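Local coordinates for protein dermonecrotic toxin (Pasteurella multocida, PDB 2EBF) that acts as a potent mitogen, induces bone resorption and is associated with the severe progressive form of atrophic rhinitis in pigs, at residues I199-V203 / L261-H265; D214-Y220 / G232-A236; S247-L251 / P284-P289; L427-F432 / F443-L447. All blocks are in the same frame, centred on the assembly; numbering follows the deposited sequence.

Contact 1 (I199-V203 / L261-H265); sequences IDFPV and LYIGH
Ile199 places its CD1 methyl over one face of the Tyr262 ring, 3.9 Å from the ring centroid and 15° off the normal. This CH-pi contact ties a loop to strand 260-263, the middle strand of a small three-stranded antiparallel sheet in the C2 part of the toxin's C-terminal region. Val203 CG1 meets the same ring at its edge, near the ring plane, and also comes within 3.7 Å of Ile263 O.

Phe201 reaches the backbone where the strand ends. With chi1 at 55°, its CG lies between the backbone N and the carbonyl carbon, and the ring is brought up to the chain: Phe201 CE1 is 3.6 Å from Gly264 N, and Tyr262 O sits at the ring edge, 3.7 Å from Phe201 CZ. Ile199 also touches this second ring, its CG2 lying over the centre of one face, so its two branches serve both aromatics. One water bridges the segments, donating to Pro202 O and to Gly264 O, each oxygen 2.7 Å from it.

Further out, Ile195 and Pro196 pack on Tyr262, and Asp200 OD2 makes a salt bridge to Arg255 NH2 of the neighbouring strand 254-257.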
# COMPACT_ATOMS: atom_id res chain seq x y z
N ILE A 199 -0.42 1.78 -33.63
CA ILE A 199 -1.13 1.15 -32.52
C ILE A 199 -2.02 2.17 -31.81
O ILE A 199 -1.57 3.27 -31.47
CB ILE A 199 -0.15 0.46 -31.52
CG1 ILE A 199 0.20 -0.95 -32.00
CG2 ILE A 199 -0.76 0.36 -30.13
CD1 ILE A 199 1.51 -1.04 -32.71
N ASP A 200 -3.29 1.80 -31.62
CA ASP A 200 -4.30 2.72 -31.10
C ASP A 200 -4.84 2.31 -29.73
O ASP A 200 -5.82 2.89 -29.24
CB ASP A 200 -5.43 2.91 -32.13
CG ASP A 200 -6.23 1.63 -32.38
OD1 ASP A 200 -7.41 1.74 -32.78
OD2 ASP A 200 -5.69 0.52 -32.19
N PHE A 201 -4.21 1.31 -29.12
CA PHE A 201 -4.54 0.89 -27.75
C PHE A 201 -3.30 0.99 -26.85
O PHE A 201 -2.18 0.95 -27.36
CB PHE A 201 -5.14 -0.52 -27.74
CG PHE A 201 -4.28 -1.58 -28.40
CD1 PHE A 201 -3.23 -2.19 -27.71
CD2 PHE A 201 -4.55 -1.99 -29.71
CE1 PHE A 201 -2.45 -3.17 -28.32
CE2 PHE A 201 -3.77 -2.97 -30.32
CZ PHE A 201 -2.72 -3.56 -29.63
N PRO A 202 -3.50 1.16 -25.53
CA PRO A 202 -2.37 1.04 -24.61
C PRO A 202 -1.79 -0.37 -24.66
O PRO A 202 -2.53 -1.34 -24.51
CB PRO A 202 -2.99 1.31 -23.23
CG PRO A 202 -4.26 2.04 -23.51
CD PRO A 202 -4.75 1.51 -24.82
N VAL A 203 -0.49 -0.47 -24.91
CA VAL A 203 0.19 -1.76 -24.98
C VAL A 203 0.70 -2.21 -23.61
O VAL A 203 1.30 -1.43 -22.86
CB VAL A 203 1.37 -1.73 -25.99
CG1 VAL A 203 2.05 -3.09 -26.06
CG2 VAL A 203 0.89 -1.33 -27.37
N LEU A 261 4.61 -8.48 -32.34
CA LEU A 261 3.24 -8.62 -31.85
C LEU A 261 3.01 -7.77 -30.61
O LEU A 261 3.76 -7.86 -29.64
CB LEU A 261 2.93 -10.09 -31.56
CG LEU A 261 1.67 -10.48 -30.77
CD1 LEU A 261 0.41 -10.31 -31.61
CD2 LEU A 261 1.80 -11.92 -30.29
N TYR A 262 1.96 -6.95 -30.66
CA TYR A 262 1.61 -6.03 -29.59
C TYR A 262 0.28 -6.44 -28.99
O TYR A 262 -0.70 -6.65 -29.72
CB TYR A 262 1.53 -4.60 -30.13
CG TYR A 262 2.82 -4.12 -30.76
CD1 TYR A 262 3.15 -4.44 -32.08
CD2 TYR A 262 3.72 -3.36 -30.02
CE1 TYR A 262 4.35 -4.01 -32.64
CE2 TYR A 262 4.92 -2.93 -30.58
CZ TYR A 262 5.22 -3.25 -31.89
OH TYR A 262 6.41 -2.81 -32.42
N ILE A 263 0.24 -6.56 -27.66
CA ILE A 263 -0.93 -7.07 -26.96
C ILE A 263 -1.48 -6.04 -25.97
O ILE A 263 -0.72 -5.42 -25.20
CB ILE A 263 -0.59 -8.41 -26.25
CG1 ILE A 263 -0.24 -9.49 -27.28
CG2 ILE A 263 -1.75 -8.87 -25.36
CD1 ILE A 263 0.55 -10.67 -26.72
N GLY A 264 -2.80 -5.85 -26.01
CA GLY A 264 -3.49 -4.91 -25.13
C GLY A 264 -4.38 -5.55 -24.07
O GLY A 264 -4.89 -4.85 -23.20
N HIS A 265 -4.58 -6.86 -24.15
CA HIS A 265 -5.35 -7.59 -23.13
C HIS A 265 -4.40 -8.06 -22.05
O HIS A 265 -3.35 -8.61 -22.35
CB HIS A 265 -6.04 -8.81 -23.72
CG HIS A 265 -6.89 -8.52 -24.92
ND1 HIS A 265 -8.25 -8.31 -24.83
CD2 HIS A 265 -6.57 -8.42 -26.23
CE1 HIS A 265 -8.73 -8.09 -26.04
NE2 HIS A 265 -7.73 -8.15 -26.91
O HOH W 1 -4.96 -2.24 -23.66

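Contact 2 (D214-Y220 / G232-A236); sequences DKIQTNY and GSNSA
Ser235 OG takes part in two hydrogen bonds: it donates to Asp214 OD2 at 2.6 Å and receives a longer one from Ser233 OG at 3.3 Å. With chi1 63°, Ser235 OG sits between backbone N and carbonyl carbon, facing the carboxylate. The other carboxylate oxygen, Asp214 OD1, accepts the backbone N-H of Ser235 at 2.8 Å, with a nearly straight angle of 169°. Both oxygens use their syn lone pairs, so the carboxylate meets Ser235 with its two oxygens together and is held against rotation.

All this happens at the N terminus of helix 234-248, where Ser233 is the N-cap residue. A carboxylate placed here, against the first turn, probably gains from the helix dipole, which would favour its charged form.

The next residue along, Asn234, points its side chain into the curve of segment 214-220. Asn234 ND2 donates to Thr218 O at 2.8 Å, with that oxygen in the amide plane, and also bonds to Phe213 O. On the other side of the amide, Asn234 OD1 takes a weak bond from Tyr220 N at 3.0 Å, so the amide's orientation is fixed by partners at both ends. Ile216 CG1 packs 3.4 Å from Asn234 ND2. Asn234 OD1 and Ile216 CD1 both lie at the edge of the Tyr220 ring, in its plane, while Thr218 CG2 sits over one face. Thr218 OG1 itself bonds to Glu298 on helix 288-300.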
# COMPACT_ATOMS: atom_id res chain seq x y z
N ASP A 214 8.04 -20.13 -33.64
CA ASP A 214 8.47 -21.30 -34.42
C ASP A 214 9.50 -22.12 -33.65
O ASP A 214 9.81 -23.24 -34.03
CB ASP A 214 9.02 -20.86 -35.77
CG ASP A 214 8.03 -20.04 -36.57
OD1 ASP A 214 6.81 -20.19 -36.36
OD2 ASP A 214 8.48 -19.24 -37.42
N LYS A 215 10.01 -21.54 -32.57
CA LYS A 215 11.01 -22.21 -31.74
C LYS A 215 10.38 -23.19 -30.75
O LYS A 215 11.08 -24.04 -30.20
CB LYS A 215 11.86 -21.18 -30.99
CG LYS A 215 13.14 -20.75 -31.70
CD LYS A 215 12.90 -19.68 -32.76
CE LYS A 215 14.18 -18.89 -33.05
NZ LYS A 215 14.04 -18.01 -34.25
N ILE A 216 9.08 -23.06 -30.53
CA ILE A 216 8.38 -23.91 -29.55
C ILE A 216 8.07 -25.31 -30.11
O ILE A 216 7.99 -25.50 -31.32
CB ILE A 216 7.09 -23.24 -28.99
CG1 ILE A 216 6.06 -23.00 -30.09
CG2 ILE A 216 7.44 -21.94 -28.25
CD1 ILE A 216 4.66 -22.76 -29.59
N GLN A 217 7.90 -26.26 -29.20
CA GLN A 217 7.74 -27.68 -29.54
C GLN A 217 6.48 -28.00 -30.35
O GLN A 217 6.54 -28.76 -31.32
CB GLN A 217 7.79 -28.52 -28.26
CG GLN A 217 7.98 -30.02 -28.49
CD GLN A 217 8.42 -30.75 -27.24
OE1 GLN A 217 9.15 -30.21 -26.40
NE2 GLN A 217 7.99 -32.01 -27.11
N THR A 218 5.35 -27.42 -29.95
CA THR A 218 4.05 -27.73 -30.56
C THR A 218 3.88 -27.08 -31.93
O THR A 218 4.08 -25.87 -32.09
CB THR A 218 2.88 -27.34 -29.62
OG1 THR A 218 3.09 -27.90 -28.32
CG2 THR A 218 1.54 -27.84 -30.17
N ASN A 219 3.53 -27.90 -32.92
CA ASN A 219 3.20 -27.41 -34.25
C ASN A 219 1.70 -27.20 -34.36
O ASN A 219 0.97 -28.06 -34.86
CB ASN A 219 3.68 -28.39 -35.33
CG ASN A 219 5.19 -28.44 -35.45
OD1 ASN A 219 5.86 -27.41 -35.43
ND2 ASN A 219 5.72 -29.65 -35.61
N TYR A 220 1.25 -26.04 -33.90
CA TYR A 220 -0.16 -25.68 -33.95
C TYR A 220 -0.69 -25.62 -35.39
O TYR A 220 -1.90 -25.70 -35.63
CB TYR A 220 -0.42 -24.38 -33.19
CG TYR A 220 -0.13 -24.45 -31.70
CD1 TYR A 220 1.08 -24.01 -31.19
CD2 TYR A 220 -1.08 -24.97 -30.81
CE1 TYR A 220 1.35 -24.08 -29.82
CE2 TYR A 220 -0.82 -25.04 -29.44
CZ TYR A 220 0.39 -24.59 -28.96
OH TYR A 220 0.66 -24.65 -27.61
N GLY A 232 2.68 -23.32 -42.87
CA GLY A 232 3.73 -24.26 -42.46
C GLY A 232 4.50 -23.97 -41.18
O GLY A 232 5.46 -24.69 -40.86
N SER A 233 4.09 -22.94 -40.44
CA SER A 233 4.73 -22.61 -39.15
C SER A 233 3.74 -21.95 -38.18
O SER A 233 2.66 -21.52 -38.59
CB SER A 233 5.96 -21.73 -39.35
OG SER A 233 5.62 -20.45 -39.87
N ASN A 234 4.12 -21.89 -36.91
CA ASN A 234 3.31 -21.22 -35.89
C ASN A 234 3.17 -19.73 -36.18
O ASN A 234 2.07 -19.19 -36.16
CB ASN A 234 3.88 -21.44 -34.48
CG ASN A 234 3.72 -22.88 -34.00
OD1 ASN A 234 2.83 -23.60 -34.44
ND2 ASN A 234 4.59 -23.29 -33.09
N SER A 235 4.29 -19.09 -36.49
CA SER A 235 4.32 -17.67 -36.84
C SER A 235 3.50 -17.34 -38.09
O SER A 235 3.09 -16.19 -38.28
CB SER A 235 5.76 -17.19 -37.01
OG SER A 235 6.41 -17.86 -38.07
N ALA A 236 3.27 -18.34 -38.94
CA ALA A 236 2.45 -18.18 -40.14
C ALA A 236 0.95 -18.22 -39.84
O ALA A 236 0.16 -17.56 -40.52
CB ALA A 236 2.81 -19.23 -41.18

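Contact 3 (S247-L251 / P284-P289); sequences SKGML and PYELYP
A Met-aromatic contact between Met250 and Tyr285 joins the chain leaving helix 234-248 to the approach to helix 288-300. Met250 SD lies over one face of the tyrosine ring, 4.5 Å from its centroid and 23° off the normal, displaced toward the rim. The bend at chi2 (-86°) turns SD over the ring and the one at chi3 carries CE to Pro289; Met250 CG is itself 3.9 Å from Tyr285 CD2. Pro284 CB covers the opposite face, so the ring is sandwiched between the thioether and a proline.

Met250 also packs on Pro289, whose CG is 4.0 Å from Met250 CB and is also approached by the terminal methyl, CE, the two side chains crossing at about a right angle. Leu251 adds CD1, 3.8 Å from Pro289 CA. At the exposed margin, Lys248, its chain bent along its length and turned at chi4, brings NZ to Pro284 O, a 3.1 Å hydrogen bond in which the donor is tilted 25° from the carbonyl plane. Glu286, whose OE2 bonds to Gly282 N, has its other oxygen OE1 5.9 Å from Lys248 NZ, too far for a salt bridge.

Tyr285 and Met250 both rest on Ala429 of helix 425-434, and the Tyr285 hydroxyl bonds to Asp428 there, while Tyr288 lies against helix 234-248 at Leu241 and Glu244.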
# COMPACT_ATOMS: atom_id res chain seq x y z
N SER A 247 -12.57 -9.61 -36.52
CA SER A 247 -13.84 -9.61 -37.26
C SER A 247 -14.98 -10.30 -36.50
O SER A 247 -16.16 -10.11 -36.83
CB SER A 247 -13.65 -10.24 -38.63
OG SER A 247 -14.83 -10.13 -39.41
N LYS A 248 -14.63 -11.09 -35.49
CA LYS A 248 -15.61 -11.86 -34.71
C LYS A 248 -15.89 -11.23 -33.34
O LYS A 248 -17.03 -10.89 -33.03
CB LYS A 248 -15.14 -13.31 -34.57
CG LYS A 248 -16.24 -14.32 -34.27
CD LYS A 248 -15.94 -15.67 -34.93
CE LYS A 248 -16.47 -16.83 -34.10
NZ LYS A 248 -15.66 -17.03 -32.87
N GLY A 249 -14.84 -11.06 -32.53
CA GLY A 249 -14.98 -10.44 -31.21
C GLY A 249 -13.73 -10.46 -30.36
O GLY A 249 -13.30 -9.41 -29.87
N MET A 250 -13.14 -11.64 -30.20
CA MET A 250 -11.99 -11.85 -29.30
C MET A 250 -10.68 -11.24 -29.84
O MET A 250 -10.59 -10.85 -31.01
CB MET A 250 -11.80 -13.34 -29.01
CG MET A 250 -13.06 -14.06 -28.50
SD MET A 250 -13.29 -13.93 -26.71
CE MET A 250 -12.46 -15.42 -26.15
N LEU A 251 -9.67 -11.16 -28.96
CA LEU A 251 -8.31 -10.68 -29.29
C LEU A 251 -8.26 -9.40 -30.14
O LEU A 251 -7.39 -9.25 -31.00
CB LEU A 251 -7.47 -11.79 -29.95
CG LEU A 251 -7.37 -13.16 -29.28
CD1 LEU A 251 -6.61 -14.13 -30.18
CD2 LEU A 251 -6.71 -13.07 -27.90
N PRO A 284 -18.85 -21.25 -29.64
CA PRO A 284 -19.15 -19.84 -29.92
C PRO A 284 -17.90 -18.99 -30.21
O PRO A 284 -17.98 -18.05 -31.01
CB PRO A 284 -19.84 -19.36 -28.64
CG PRO A 284 -19.51 -20.37 -27.60
CD PRO A 284 -19.31 -21.66 -28.30
N TYR A 285 -16.78 -19.32 -29.59
CA TYR A 285 -15.54 -18.56 -29.82
C TYR A 285 -14.43 -19.40 -30.47
O TYR A 285 -13.30 -18.94 -30.65
CB TYR A 285 -15.09 -17.86 -28.53
CG TYR A 285 -16.17 -16.93 -27.98
CD1 TYR A 285 -16.86 -17.24 -26.81
CD2 TYR A 285 -16.53 -15.77 -28.67
CE1 TYR A 285 -17.86 -16.40 -26.32
CE2 TYR A 285 -17.53 -14.92 -28.19
CZ TYR A 285 -18.18 -15.24 -27.01
OH TYR A 285 -19.16 -14.41 -26.56
N GLU A 286 -14.79 -20.64 -30.82
CA GLU A 286 -13.92 -21.56 -31.57
C GLU A 286 -12.59 -21.82 -30.83
O GLU A 286 -12.49 -21.57 -29.63
CB GLU A 286 -13.69 -21.04 -33.00
CG GLU A 286 -13.31 -22.11 -34.04
CD GLU A 286 -14.41 -23.12 -34.32
OE1 GLU A 286 -15.59 -22.72 -34.46
OE2 GLU A 286 -14.08 -24.32 -34.41
N LEU A 287 -11.59 -22.33 -31.54
CA LEU A 287 -10.34 -22.71 -30.88
C LEU A 287 -9.30 -21.59 -30.88
O LEU A 287 -8.40 -21.59 -30.05
CB LEU A 287 -9.77 -23.98 -31.52
CG LEU A 287 -8.80 -24.84 -30.70
CD1 LEU A 287 -9.48 -25.48 -29.48
CD2 LEU A 287 -8.15 -25.92 -31.58
N TYR A 288 -9.46 -20.63 -31.79
CA TYR A 288 -8.38 -19.70 -32.17
C TYR A 288 -7.75 -18.86 -31.05
O TYR A 288 -6.53 -18.72 -31.00
CB TYR A 288 -8.82 -18.79 -33.34
CG TYR A 288 -9.63 -19.50 -34.41
CD1 TYR A 288 -9.28 -20.78 -34.85
CD2 TYR A 288 -10.74 -18.89 -34.98
CE1 TYR A 288 -10.03 -21.43 -35.83
CE2 TYR A 288 -11.49 -19.52 -35.96
CZ TYR A 288 -11.14 -20.79 -36.38
OH TYR A 288 -11.89 -21.43 -37.35
N PRO A 289 -8.58 -18.29 -30.14
CA PRO A 289 -7.97 -17.52 -29.06
C PRO A 289 -7.18 -18.43 -28.14
O PRO A 289 -6.12 -18.03 -27.64
CB PRO A 289 -9.18 -16.94 -28.31
CG PRO A 289 -10.33 -17.06 -29.26
CD PRO A 289 -10.05 -18.30 -30.04

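Contact 4 (L427-F432 / F443-L447); sequences LDAMLF and FRKLL
Arg444 holds its guanidinium over the Phe432 ring in a cation-pi contact, with CZ 4.6 Å from the ring centroid and 8° off the normal. NH2 is the nitrogen above the ring centre, and the two flat groups are inclined by 48°. The pair belongs to two consecutive helices, 425-434 and 442-452, whose local axes approach to 10.3 Å at 134°. Both helices flank the alpha/beta part of the chain: helix 442-452 packs Leu446 on strand 399-402 of the mixed sheet, and Leu427 and Leu447 touch helix 407-418.

The arginine chain leaves with CG anti to its backbone N and bends at chi3 to get there. The same guanidinium grips Asp428 end-on: NH1 and NH2 both go to OD1, each 2.7 Å away, in a salt bridge whose two planes are nearly perpendicular; both bonds are bent, since two nitrogens share one oxygen. OD1 lies in the guanidinium plane, but NH2 meets it from above the carboxylate plane. A weak 3.2 Å hydrogen bond runs from Arg444 NH2 to Asp428 O. The remaining carboxylate oxygen is taken by Tyr285, so a second residue orients the acid.

Leu431 covers a face of the guanidinium, its CB 3.6 Å from Arg444 NH2. Leu431 CD1 meets Leu447 CD1 at 3.7 Å, and Leu427 CD2 reaches that same methyl tip to tip at 4.0 Å.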
# COMPACT_ATOMS: atom_id res chain seq x y z
N LEU A 427 -17.30 -10.71 -21.31
CA LEU A 427 -18.19 -11.16 -20.24
C LEU A 427 -18.75 -12.57 -20.52
O LEU A 427 -18.65 -13.47 -19.67
CB LEU A 427 -19.33 -10.15 -20.05
CG LEU A 427 -20.44 -10.44 -19.02
CD1 LEU A 427 -19.86 -10.60 -17.61
CD2 LEU A 427 -21.52 -9.37 -19.06
N ASP A 428 -19.29 -12.77 -21.73
CA ASP A 428 -19.86 -14.05 -22.15
C ASP A 428 -18.84 -15.18 -22.03
O ASP A 428 -19.13 -16.24 -21.47
CB ASP A 428 -20.39 -13.94 -23.58
CG ASP A 428 -21.20 -15.15 -24.01
OD1 ASP A 428 -21.96 -15.71 -23.19
OD2 ASP A 428 -21.08 -15.55 -25.19
N ALA A 429 -17.63 -14.93 -22.55
CA ALA A 429 -16.54 -15.90 -22.47
C ALA A 429 -16.19 -16.19 -21.02
O ALA A 429 -15.98 -17.35 -20.64
CB ALA A 429 -15.32 -15.38 -23.21
N MET A 430 -16.12 -15.14 -20.21
CA MET A 430 -15.80 -15.29 -18.79
C MET A 430 -16.86 -16.12 -18.06
O MET A 430 -16.53 -16.98 -17.24
CB MET A 430 -15.57 -13.93 -18.13
CG MET A 430 -14.26 -13.26 -18.55
SD MET A 430 -13.88 -11.86 -17.48
CE MET A 430 -12.31 -11.29 -18.12
N LEU A 431 -18.13 -15.88 -18.40
CA LEU A 431 -19.23 -16.70 -17.85
C LEU A 431 -19.11 -18.17 -18.21
O LEU A 431 -19.30 -19.04 -17.36
CB LEU A 431 -20.60 -16.16 -18.26
CG LEU A 431 -21.02 -14.79 -17.70
CD1 LEU A 431 -22.30 -14.31 -18.37
CD2 LEU A 431 -21.18 -14.79 -16.18
N PHE A 432 -18.77 -18.46 -19.48
CA PHE A 432 -18.54 -19.84 -19.91
C PHE A 432 -17.47 -20.51 -19.08
O PHE A 432 -17.61 -21.68 -18.70
CB PHE A 432 -18.14 -19.90 -21.39
CG PHE A 432 -19.29 -20.07 -22.32
CD1 PHE A 432 -19.48 -19.19 -23.37
CD2 PHE A 432 -20.21 -21.10 -22.12
CE1 PHE A 432 -20.56 -19.34 -24.24
CE2 PHE A 432 -21.30 -21.26 -22.98
CZ PHE A 432 -21.47 -20.38 -24.04
N PHE A 443 -23.85 -18.94 -12.80
CA PHE A 443 -23.37 -17.55 -12.88
C PHE A 443 -24.12 -16.79 -13.98
O PHE A 443 -24.55 -15.66 -13.79
CB PHE A 443 -21.85 -17.49 -13.09
CG PHE A 443 -21.05 -17.84 -11.84
CD1 PHE A 443 -20.52 -19.12 -11.68
CD2 PHE A 443 -20.83 -16.90 -10.84
CE1 PHE A 443 -19.77 -19.45 -10.53
CE2 PHE A 443 -20.09 -17.21 -9.70
CZ PHE A 443 -19.55 -18.49 -9.54
N ARG A 444 -24.28 -17.45 -15.13
CA ARG A 444 -25.07 -16.91 -16.24
C ARG A 444 -26.52 -16.67 -15.81
O ARG A 444 -27.08 -15.60 -16.06
CB ARG A 444 -25.02 -17.87 -17.43
CG ARG A 444 -25.69 -17.35 -18.68
CD ARG A 444 -25.42 -18.27 -19.88
NE ARG A 444 -24.00 -18.33 -20.22
CZ ARG A 444 -23.34 -17.43 -20.95
NH1 ARG A 444 -23.97 -16.36 -21.43
NH2 ARG A 444 -22.05 -17.59 -21.20
N LYS A 445 -27.11 -17.66 -15.16
CA LYS A 445 -28.48 -17.57 -14.65
C LYS A 445 -28.67 -16.44 -13.64
O LYS A 445 -29.70 -15.75 -13.65
CB LYS A 445 -28.90 -18.89 -14.03
CG LYS A 445 -29.57 -19.85 -15.02
CD LYS A 445 -29.56 -21.29 -14.52
CE LYS A 445 -30.74 -21.59 -13.60
NZ LYS A 445 -31.05 -23.05 -13.59
N LEU A 446 -27.66 -16.25 -12.78
CA LEU A 446 -27.67 -15.17 -11.79
C LEU A 446 -27.71 -13.81 -12.49
O LEU A 446 -28.52 -12.96 -12.14
CB LEU A 446 -26.42 -15.25 -10.92
CG LEU A 446 -26.42 -14.91 -9.43
CD1 LEU A 446 -25.10 -14.27 -9.08
CD2 LEU A 446 -27.59 -14.05 -8.95
N LEU A 447 -26.83 -13.64 -13.48
CA LEU A 447 -26.79 -12.42 -14.27
C LEU A 447 -28.11 -12.22 -15.01
O LEU A 447 -28.64 -11.11 -15.07
CB LEU A 447 -25.68 -12.51 -15.32
CG LEU A 447 -24.85 -11.28 -15.68
CD1 LEU A 447 -24.32 -11.44 -17.10
CD2 LEU A 447 -25.59 -9.96 -15.52

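Following the chain from the N terminus, contact 1 opens first, at 199-203, and closes at 261-265, a wide loop that encloses the whole of contact 2. That shorter closure fixes the loop before helix 234-248 to the helix's first turn. Contact 3 starts at the far end of the same helix, before contact 1 has closed, and closes at 284-289, at the start of helix 288-300, so contacts 1 and 3 cross; His265 packs against Leu251 where they meet. Contact 4 follows in series, joining two neighbouring helices beside the mixed sheet. It meets contact 3 through the Tyr285 hydroxyl on Asp428 and Pro284 on Phe432, linking the small antiparallel sheet and its helices to the alpha/beta portion.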